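Local coordinates for McyG protein (Microcystis aeruginosa PCC 7806, PDB 4R0M) that binds phenylalanyl-adenylate in its adenylation domain and probably passes such activated acyl groups to its peptidyl carrier domain during microcystin synthesis, at residues A[114-119]-A[139-144]; A[104-109]-A[132-137]; A[21-26]-A[49-54]. One frame throughout, in Å; residues are numbered along the deposited sequence.

Contact 1. Residues A[114-119]-A[139-144]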
loop_
_atom_site.group_PDB
_atom_site.type_symbol
_atom_site.label_atom_id
_atom_site.label_comp_id
_atom_site.label_asym_id
_atom_site.label_seq_id
_atom_site.Cartn_x
_atom_site.Cartn_y
_atom_site.Cartn_z
ATOM N N LYS A 114 18.611 2.121 0.577
ATOM C CA LYS A 114 18.848 3.432 -0.038
ATOM C C LYS A 114 17.850 4.478 0.452
ATOM O O LYS A 114 18.222 5.619 0.721
ATOM C CB LYS A 114 18.793 3.338 -1.568
ATOM C CG LYS A 114 20.011 2.678 -2.196
ATOM C CD LYS A 114 19.748 2.269 -3.640
ATOM C CE LYS A 114 20.881 1.407 -4.181
ATOM N NZ LYS A 114 20.586 0.871 -5.539
ATOM N N LYS A 115 16.587 4.074 0.567
ATOM C CA LYS A 115 15.528 4.951 1.056
ATOM C C LYS A 115 15.809 5.381 2.497
ATOM O O LYS A 115 15.734 6.567 2.820
ATOM C CB LYS A 115 14.170 4.256 0.949
ATOM C CG LYS A 115 12.984 5.205 0.913
ATOM C CD LYS A 115 11.678 4.431 0.903
ATOM C CE LYS A 115 10.497 5.343 0.630
ATOM N NZ LYS A 115 9.208 4.602 0.699
ATOM N N LEU A 116 16.151 4.413 3.346
ATOM C CA LEU A 116 16.508 4.679 4.738
ATOM C C LEU A 116 17.629 5.713 4.848
ATOM O O LEU A 116 17.519 6.665 5.624
ATOM C CB LEU A 116 16.897 3.381 5.458
ATOM C CG LEU A 116 17.569 3.469 6.834
ATOM C CD1 LEU A 116 16.650 4.077 7.890
ATOM C CD2 LEU A 116 18.056 2.096 7.269
ATOM N N GLU A 117 18.692 5.526 4.065
ATOM C CA GLU A 117 19.833 6.446 4.058
ATOM C C GLU A 117 19.474 7.822 3.500
ATOM O O GLU A 117 19.909 8.840 4.040
ATOM C CB GLU A 117 21.018 5.846 3.291
ATOM C CG GLU A 117 21.656 4.652 3.990
ATOM C CD GLU A 117 22.842 4.067 3.243
ATOM O OE1 GLU A 117 23.277 4.646 2.227
ATOM O OE2 GLU A 117 23.348 3.016 3.680
ATOM N N ASN A 118 18.683 7.845 2.427
ATOM C CA ASN A 118 18.263 9.103 1.805
ATOM C C ASN A 118 17.369 9.934 2.718
ATOM O O ASN A 118 17.606 11.127 2.906
ATOM C CB ASN A 118 17.568 8.857 0.459
ATOM C CG ASN A 118 18.544 8.527 -0.660
ATOM O OD1 ASN A 118 19.734 8.841 -0.585
ATOM N ND2 ASN A 118 18.038 7.893 -1.713
ATOM N N VAL A 119 16.349 9.290 3.283
ATOM C CA VAL A 119 15.428 9.935 4.214
ATOM C C VAL A 119 16.192 10.446 5.437
ATOM O O VAL A 119 15.971 11.572 5.887
ATOM C CB VAL A 119 14.277 8.983 4.625
ATOM C CG1 VAL A 119 13.457 9.561 5.769
ATOM C CG2 VAL A 119 13.383 8.684 3.430
ATOM N N GLU A 139 22.753 -0.932 12.896
ATOM C CA GLU A 139 23.948 -0.255 13.410
ATOM C C GLU A 139 25.173 -0.569 12.548
ATOM O O GLU A 139 25.971 0.321 12.248
ATOM C CB GLU A 139 24.213 -0.632 14.872
ATOM C CG GLU A 139 23.231 -0.021 15.863
ATOM C CD GLU A 139 23.584 -0.307 17.312
ATOM O OE1 GLU A 139 23.916 -1.467 17.640
ATOM O OE2 GLU A 139 23.519 0.634 18.133
ATOM N N LYS A 140 25.296 -1.835 12.148
ATOM C CA LYS A 140 26.388 -2.309 11.293
ATOM C C LYS A 140 26.463 -1.527 9.981
ATOM O O LYS A 140 27.543 -1.109 9.563
ATOM C CB LYS A 140 26.233 -3.810 11.016
ATOM C CG LYS A 140 27.399 -4.440 10.267
ATOM C CD LYS A 140 27.239 -5.949 10.155
ATOM C CE LYS A 140 28.354 -6.560 9.319
ATOM N NZ LYS A 140 28.340 -8.048 9.367
ATOM N N LEU A 141 25.308 -1.331 9.348
ATOM C CA LEU A 141 25.192 -0.517 8.140
ATOM C C LEU A 141 25.746 0.893 8.353
ATOM O O LEU A 141 26.421 1.439 7.478
ATOM C CB LEU A 141 23.727 -0.460 7.683
ATOM C CG LEU A 141 23.306 0.451 6.523
ATOM C CD1 LEU A 141 23.898 -0.003 5.192
ATOM C CD2 LEU A 141 21.788 0.528 6.436
ATOM N N GLY A 142 25.460 1.470 9.519
ATOM C CA GLY A 142 25.934 2.806 9.869
ATOM C C GLY A 142 27.444 2.902 9.970
ATOM O O GLY A 142 28.045 3.850 9.460
ATOM N N THR A 143 28.054 1.919 10.627
ATOM C CA THR A 143 29.507 1.876 10.794
ATOM C C THR A 143 30.228 1.531 9.485
ATOM O O THR A 143 31.245 2.144 9.155
ATOM C CB THR A 143 29.929 0.898 11.912
ATOM O OG1 THR A 143 29.190 -0.321 11.788
ATOM C CG2 THR A 143 29.662 1.502 13.287
ATOM N N TYR A 144 29.684 0.566 8.745
ATOM C CA TYR A 144 30.236 0.145 7.452
ATOM C C TYR A 144 30.209 1.243 6.392
ATOM O O TYR A 144 31.156 1.382 5.618
ATOM C CB TYR A 144 29.507 -1.098 6.934
ATOM C CG TYR A 144 30.172 -2.409 7.297
ATOM C CD1 TYR A 144 30.396 -2.761 8.631
ATOM C CD2 TYR A 144 30.567 -3.307 6.301
ATOM C CE1 TYR A 144 31.004 -3.963 8.962
ATOM C CE2 TYR A 144 31.175 -4.513 6.622
ATOM C CZ TYR A 144 31.391 -4.835 7.952
ATOM O OH TYR A 144 31.993 -6.030 8.274
#
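Leu-141 points its branched end at Leu-116 and Glu-117, joining two successive helices of the alpha/beta layer in the adenylation domain, a member of the ANL superfamily. Helix 111-122 belongs to the beta-alpha-beta crossover from strand 96-99 to strand 128-130, and helix 135-144 to the next one, from 128-130 to 152-154; all three strands lie in one parallel four-stranded sheet. The backbones stay well apart, the nearest CA atoms, those of Glu-117 and Gly-142, being 9.2 Å from each other, so side chains alone make the contact.

The closely packed part is small and buried. The two leucines slide past each other in opposite directions and meet through single methyls, Leu-116 CD2 and Leu-141 CD2 being 4.1 Å apart. Each has CG anti to its own main-chain nitrogen (chi1 168° in Leu-116, 173° in Leu-141), which directs both isobutyl groups into the gap between the helices. Leu-116 also rests on Ile-74 and Gln-76 of strand 72-76, so this side of the contact faces the sheet, and Leu-141 also touches Tyr-106.

Toward solvent the burial falls off. Glu-117 is partly exposed, yet its side chain, extended beyond CG, and Leu-141 come from opposite directions and close the distance between them: OE2 of Glu-117 lies 3.4 Å from CD1 of Leu-141. Lys-140 and Thr-143 are exposed. On the far flank of helix 111-122, Lys-115 NZ hydrogen-bonds to Phe-181 O. At the outer surface of helix 135-144, Lys-140 O accepts two bonds, one from Tyr-144 N at 2.8 Å and one from Thr-143 OG1 at 2.9 Å.

Contact 2. Residues A[104-109]-A[132-137]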
loop_
_atom_site.group_PDB
_atom_site.type_symbol
_atom_site.label_atom_id
_atom_site.label_comp_id
_atom_site.label_asym_id
_atom_site.label_seq_id
_atom_site.Cartn_x
_atom_site.Cartn_y
_atom_site.Cartn_z
ATOM N N PRO A 104 14.969 -6.065 3.178
ATOM C CA PRO A 104 15.131 -7.526 3.148
ATOM C C PRO A 104 16.483 -7.964 3.710
ATOM O O PRO A 104 16.589 -9.048 4.286
ATOM C CB PRO A 104 15.018 -7.876 1.657
ATOM C CG PRO A 104 15.224 -6.594 0.924
ATOM C CD PRO A 104 14.720 -5.513 1.833
ATOM N N SER A 105 17.500 -7.121 3.537
ATOM C CA SER A 105 18.789 -7.284 4.215
ATOM C C SER A 105 19.489 -5.933 4.323
ATOM O O SER A 105 19.156 -4.995 3.598
ATOM C CB SER A 105 19.680 -8.303 3.492
ATOM O OG SER A 105 20.093 -7.824 2.227
ATOM N N TYR A 106 20.458 -5.838 5.230
ATOM C CA TYR A 106 21.171 -4.586 5.469
ATOM C C TYR A 106 22.656 -4.668 5.104
ATOM O O TYR A 106 23.417 -3.724 5.341
ATOM C CB TYR A 106 20.964 -4.123 6.920
ATOM C CG TYR A 106 19.562 -3.614 7.180
ATOM C CD1 TYR A 106 18.537 -4.489 7.539
ATOM C CD2 TYR A 106 19.252 -2.260 7.043
ATOM C CE1 TYR A 106 17.248 -4.031 7.764
ATOM C CE2 TYR A 106 17.964 -1.790 7.267
ATOM C CZ TYR A 106 16.968 -2.680 7.630
ATOM O OH TYR A 106 15.688 -2.229 7.851
ATOM N N ASP A 107 23.053 -5.795 4.518
ATOM C CA ASP A 107 24.429 -6.002 4.057
ATOM C C ASP A 107 24.519 -6.153 2.533
ATOM O O ASP A 107 25.612 -6.270 1.976
ATOM C CB ASP A 107 25.065 -7.207 4.764
ATOM C CG ASP A 107 24.277 -8.497 4.569
ATOM O OD1 ASP A 107 23.245 -8.497 3.862
ATOM O OD2 ASP A 107 24.698 -9.527 5.136
ATOM N N LEU A 108 23.361 -6.150 1.876
ATOM C CA LEU A 108 23.279 -6.224 0.419
ATOM C C LEU A 108 22.526 -5.026 -0.149
ATOM O O LEU A 108 21.686 -4.431 0.526
ATOM C CB LEU A 108 22.605 -7.528 -0.023
ATOM C CG LEU A 108 23.240 -8.873 0.357
ATOM C CD1 LEU A 108 22.254 -10.005 0.103
ATOM C CD2 LEU A 108 24.550 -9.118 -0.383
ATOM N N GLU A 109 22.829 -4.700 -1.401
ATOM C CA GLU A 109 22.299 -3.525 -2.089
ATOM C C GLU A 109 20.814 -3.692 -2.428
ATOM O O GLU A 109 20.440 -4.609 -3.166
ATOM C CB GLU A 109 23.113 -3.292 -3.365
ATOM C CG GLU A 109 23.260 -1.850 -3.811
ATOM C CD GLU A 109 24.362 -1.678 -4.844
ATOM O OE1 GLU A 109 24.041 -1.503 -6.038
ATOM O OE2 GLU A 109 25.552 -1.731 -4.468
ATOM N N SER A 132 14.483 -5.566 18.662
ATOM C CA SER A 132 15.649 -6.298 19.171
ATOM C C SER A 132 16.314 -7.216 18.137
ATOM O O SER A 132 17.509 -7.500 18.230
ATOM C CB SER A 132 15.278 -7.091 20.424
ATOM O OG SER A 132 14.830 -6.223 21.449
ATOM N N GLU A 133 15.532 -7.673 17.161
ATOM C CA GLU A 133 16.038 -8.544 16.104
ATOM C C GLU A 133 16.906 -7.782 15.090
ATOM O O GLU A 133 17.931 -8.295 14.636
ATOM C CB GLU A 133 14.869 -9.242 15.394
ATOM C CG GLU A 133 15.258 -10.488 14.606
ATOM C CD GLU A 133 14.175 -10.947 13.640
ATOM O OE1 GLU A 133 13.648 -10.105 12.878
ATOM O OE2 GLU A 133 13.859 -12.158 13.630
ATOM N N LEU A 134 16.499 -6.557 14.758
ATOM C CA LEU A 134 17.127 -5.783 13.683
ATOM C C LEU A 134 18.187 -4.785 14.137
ATOM O O LEU A 134 18.974 -4.308 13.317
ATOM C CB LEU A 134 16.062 -5.040 12.868
ATOM C CG LEU A 134 15.082 -5.850 12.018
ATOM C CD1 LEU A 134 13.878 -4.990 11.675
ATOM C CD2 LEU A 134 15.743 -6.382 10.755
ATOM N N ILE A 135 18.200 -4.470 15.433
ATOM C CA ILE A 135 19.075 -3.428 15.996
ATOM C C ILE A 135 20.537 -3.527 15.528
ATOM O O ILE A 135 21.119 -2.531 15.088
ATOM C CB ILE A 135 18.971 -3.366 17.551
ATOM C CG1 ILE A 135 19.821 -2.231 18.131
ATOM C CG2 ILE A 135 19.334 -4.696 18.205
ATOM C CD1 ILE A 135 19.063 -0.938 18.338
ATOM N N THR A 136 21.107 -4.728 15.603
ATOM C CA THR A 136 22.523 -4.949 15.301
ATOM C C THR A 136 22.847 -4.744 13.818
ATOM O O THR A 136 23.853 -4.113 13.482
ATOM C CB THR A 136 22.980 -6.354 15.756
ATOM O OG1 THR A 136 22.470 -6.620 17.069
ATOM C CG2 THR A 136 24.504 -6.455 15.777
ATOM N N GLU A 137 21.984 -5.269 12.947
ATOM C CA GLU A 137 22.141 -5.143 11.493
ATOM C C GLU A 137 22.139 -3.687 11.036
ATOM O O GLU A 137 22.931 -3.301 10.177
ATOM C CB GLU A 137 21.023 -5.890 10.760
ATOM C CG GLU A 137 21.019 -7.394 10.953
ATOM C CD GLU A 137 19.704 -8.026 10.537
ATOM O OE1 GLU A 137 19.214 -7.722 9.426
ATOM O OE2 GLU A 137 19.161 -8.831 11.323
#
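The Tyr-106 ring meets Leu-134 and Glu-137 obliquely, packing a connecting loop of the ANL-type alpha/beta fold onto the beginning of a later helix. The loop follows strand 96-99 and leads into helix 111-122; its partner enters helix 135-144 after strand 128-130 of the same parallel sheet. The backbones come nearest at Tyr-106 and Glu-137, whose CA atoms are 6.1 Å apart.

Tyr-106 gives the contact about half of its buried surface. Its side chain crosses both partners at about a right angle, and the same ring bond serves both: CE1 of Tyr-106 lies 4.1 Å from the methyl CD2 of Leu-134, and CD1 of Tyr-106 lies 3.8 Å from OE1 of Glu-137. The carboxylate plane is turned 66° from the ring. This is van der Waals contact, and the polar end of the tyrosine is used elsewhere, its OH hydrogen-bonding to Ala-103 N within the same loop. That bond ties the ring back to its own chain and should limit its movement.

Leu-134 is buried and also touches Ala-78 and Val-102, while its N is hydrogen-bonded to Asp-131 OD1. Glu-137 is partly exposed; its CG stands anti to the carbonyl carbon (chi1 -65°) and the extended chain brings OE1 obliquely to the ring. At the base of the tyrosine side chain, Tyr-106 CB sits 3.9 Å from Glu-137 O.

Contact 3. Residues A[21-26]-A[49-54]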
loop_
_atom_site.group_PDB
_atom_site.type_symbol
_atom_site.label_atom_id
_atom_site.label_comp_id
_atom_site.label_asym_id
_atom_site.label_seq_id
_atom_site.Cartn_x
_atom_site.Cartn_y
_atom_site.Cartn_z
ATOM N N GLU A 21 -6.266 12.519 21.774
ATOM C CA GLU A 21 -7.658 12.510 22.238
ATOM C C GLU A 21 -8.422 11.288 21.733
ATOM O O GLU A 21 -9.238 10.714 22.460
ATOM C CB GLU A 21 -8.378 13.795 21.816
ATOM C CG GLU A 21 -7.892 15.039 22.548
ATOM C CD GLU A 21 -8.293 16.336 21.865
ATOM O OE1 GLU A 21 -9.052 16.294 20.873
ATOM O OE2 GLU A 21 -7.841 17.407 22.328
ATOM N N VAL A 22 -8.149 10.900 20.489
ATOM C CA VAL A 22 -8.761 9.722 19.873
ATOM C C VAL A 22 -8.387 8.437 20.621
ATOM O O VAL A 22 -9.248 7.597 20.889
ATOM C CB VAL A 22 -8.408 9.634 18.370
ATOM C CG1 VAL A 22 -8.658 8.240 17.814
ATOM C CG2 VAL A 22 -9.206 10.664 17.586
ATOM N N LEU A 23 -7.110 8.303 20.970
ATOM C CA LEU A 23 -6.637 7.150 21.734
ATOM C C LEU A 23 -7.165 7.154 23.172
ATOM O O LEU A 23 -7.512 6.100 23.709
ATOM C CB LEU A 23 -5.103 7.074 21.719
ATOM C CG LEU A 23 -4.415 5.984 22.552
ATOM C CD1 LEU A 23 -4.820 4.583 22.112
ATOM C CD2 LEU A 23 -2.904 6.148 22.500
ATOM N N GLU A 24 -7.222 8.337 23.783
ATOM C CA GLU A 24 -7.750 8.496 25.140
ATOM C C GLU A 24 -9.228 8.109 25.230
ATOM O O GLU A 24 -9.637 7.435 26.175
ATOM C CB GLU A 24 -7.519 9.922 25.644
ATOM C CG GLU A 24 -6.086 10.183 26.094
ATOM C CD GLU A 24 -5.663 11.637 25.962
ATOM O OE1 GLU A 24 -6.526 12.506 25.719
ATOM O OE2 GLU A 24 -4.453 11.913 26.103
ATOM N N THR A 25 -10.013 8.525 24.238
ATOM C CA THR A 25 -11.413 8.111 24.102
ATOM C C THR A 25 -11.533 6.584 23.992
ATOM O O THR A 25 -12.448 5.985 24.560
ATOM C CB THR A 25 -12.072 8.780 22.872
ATOM O OG1 THR A 25 -11.969 10.204 22.989
ATOM C CG2 THR A 25 -13.539 8.396 22.741
ATOM N N ALA A 26 -10.595 5.970 23.271
ATOM C CA ALA A 26 -10.607 4.525 23.020
ATOM C C ALA A 26 -10.286 3.679 24.252
ATOM O O ALA A 26 -10.735 2.538 24.349
ATOM C CB ALA A 26 -9.660 4.179 21.880
ATOM N N GLN A 49 -6.302 0.572 26.441
ATOM C CA GLN A 49 -5.754 1.044 27.711
ATOM C C GLN A 49 -4.292 0.616 27.882
ATOM O O GLN A 49 -3.452 1.422 28.288
ATOM C CB GLN A 49 -6.612 0.537 28.884
ATOM C CG GLN A 49 -6.173 1.019 30.264
ATOM C CD GLN A 49 -6.255 2.528 30.422
ATOM O OE1 GLN A 49 -5.232 3.212 30.483
ATOM N NE2 GLN A 49 -7.475 3.056 30.480
ATOM N N ASP A 50 -4.002 -0.650 27.570
ATOM C CA ASP A 50 -2.636 -1.184 27.637
ATOM C C ASP A 50 -1.716 -0.503 26.626
ATOM O O ASP A 50 -0.568 -0.185 26.942
ATOM C CB ASP A 50 -2.623 -2.697 27.397
ATOM C CG ASP A 50 -3.328 -3.478 28.491
ATOM O OD1 ASP A 50 -2.908 -3.393 29.665
ATOM O OD2 ASP A 50 -4.292 -4.204 28.169
ATOM N N LEU A 51 -2.226 -0.290 25.413
ATOM C CA LEU A 51 -1.482 0.395 24.357
ATOM C C LEU A 51 -1.096 1.804 24.800
ATOM O O LEU A 51 0.066 2.206 24.683
ATOM C CB LEU A 51 -2.303 0.440 23.061
ATOM C CG LEU A 51 -1.819 1.340 21.916
ATOM C CD1 LEU A 51 -0.566 0.781 21.255
ATOM C CD2 LEU A 51 -2.921 1.534 20.888
ATOM N N TYR A 52 -2.079 2.536 25.323
ATOM C CA TYR A 52 -1.869 3.882 25.846
ATOM C C TYR A 52 -0.787 3.902 26.928
ATOM O O TYR A 52 0.109 4.746 26.895
ATOM C CB TYR A 52 -3.193 4.454 26.372
ATOM C CG TYR A 52 -3.080 5.780 27.094
ATOM C CD1 TYR A 52 -2.940 6.975 26.388
ATOM C CD2 TYR A 52 -3.128 5.841 28.487
ATOM C CE1 TYR A 52 -2.843 8.189 27.049
ATOM C CE2 TYR A 52 -3.028 7.052 29.157
ATOM C CZ TYR A 52 -2.887 8.222 28.436
ATOM O OH TYR A 52 -2.787 9.426 29.097
ATOM N N GLN A 53 -0.866 2.961 27.870
ATOM C CA GLN A 53 0.117 2.867 28.952
ATOM C C GLN A 53 1.505 2.512 28.426
ATOM O O GLN A 53 2.507 3.052 28.896
ATOM C CB GLN A 53 -0.320 1.856 30.022
ATOM C CG GLN A 53 -1.549 2.246 30.840
ATOM C CD GLN A 53 -1.392 3.550 31.614
ATOM O OE1 GLN A 53 -0.301 3.903 32.062
ATOM N NE2 GLN A 53 -2.497 4.267 31.780
ATOM N N ASP A 54 1.551 1.607 27.449
ATOM C CA ASP A 54 2.799 1.189 26.806
ATOM C C ASP A 54 3.442 2.361 26.058
ATOM O O ASP A 54 4.646 2.601 26.177
ATOM C CB ASP A 54 2.528 0.018 25.854
ATOM C CG ASP A 54 3.794 -0.715 25.426
ATOM O OD1 ASP A 54 4.881 -0.470 25.993
ATOM O OD2 ASP A 54 3.688 -1.557 24.509
#
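Apolar contact dominates between Leu-23 and the pair Leu-51 and Tyr-52, where helix 19-27 lies on helix 48-64. Leu-23 divides its two methyls between them: CD1 of Leu-23 meets CD2 of Leu-51 at 3.8 Å, and CD2 of Leu-23 meets CD1 of Tyr-52 at 4.0 Å. With CG anti to the backbone N (chi1 176°), Leu-23 reaches toward helix 48-64 and crosses its partners obliquely. Both leucines are buried: Trp-88 of helix 80-93 touches each of them, and Val-238 of helix 227-240 touches Leu-23.

The aromatic contacts lie nearer the surface. Leu-23 CD2 approaches the Tyr-52 ring at its edge, in the ring plane. Glu-24 arrives at an oblique angle, using the aliphatic part of its side chain: its CG is 3.9 Å from CE1 of Tyr-52, and its carboxylate is turned 83° from the ring plane. Leu-168, from a loop, touches both Glu-24 and Tyr-52.

Hydrogen bonds of the side chains run within each helix. Thr-25 OG1 donates to Glu-21 O at 2.8 Å, reaching it from the face opposite to Thr-25 N, and Gln-53 NE2 bonds to Gln-49 OE1 at 3.2 Å, nearly straight. A salt bridge from Asp-54 to Arg-159 ties helix 48-64 to a later part of the chain.

The segment axes approach to 9.4 Å, with 135° between their N-to-C directions. The arrangement is that of two helices joined through a beta-hairpin (strands 33-37 and 43-47) at the edge of the mixed sheet of the ANL adenylation domain.

Overall arrangement
All three contacts lie within the AMP-binding region. Contact 3 comes first along the chain and closes before the others open. Contacts 1 and 2 interleave, their segments alternating, and both use helix 135-144. Their centres are 10 Å apart and they touch directly: Leu-116 CD2 lies 3.9 Å from Tyr-106 CE2, so the two contacts pack against each other through Tyr-106, Leu-116 and Leu-141. Contact 3 stands apart, its centre 33 Å from that of contact 1 and 31 Å from that of contact 2. Contacts 1 and 2 thus join helix and loop connections of the parallel sheet, whereas contact 3 pairs two helices linked by a hairpin of the mixed sheet.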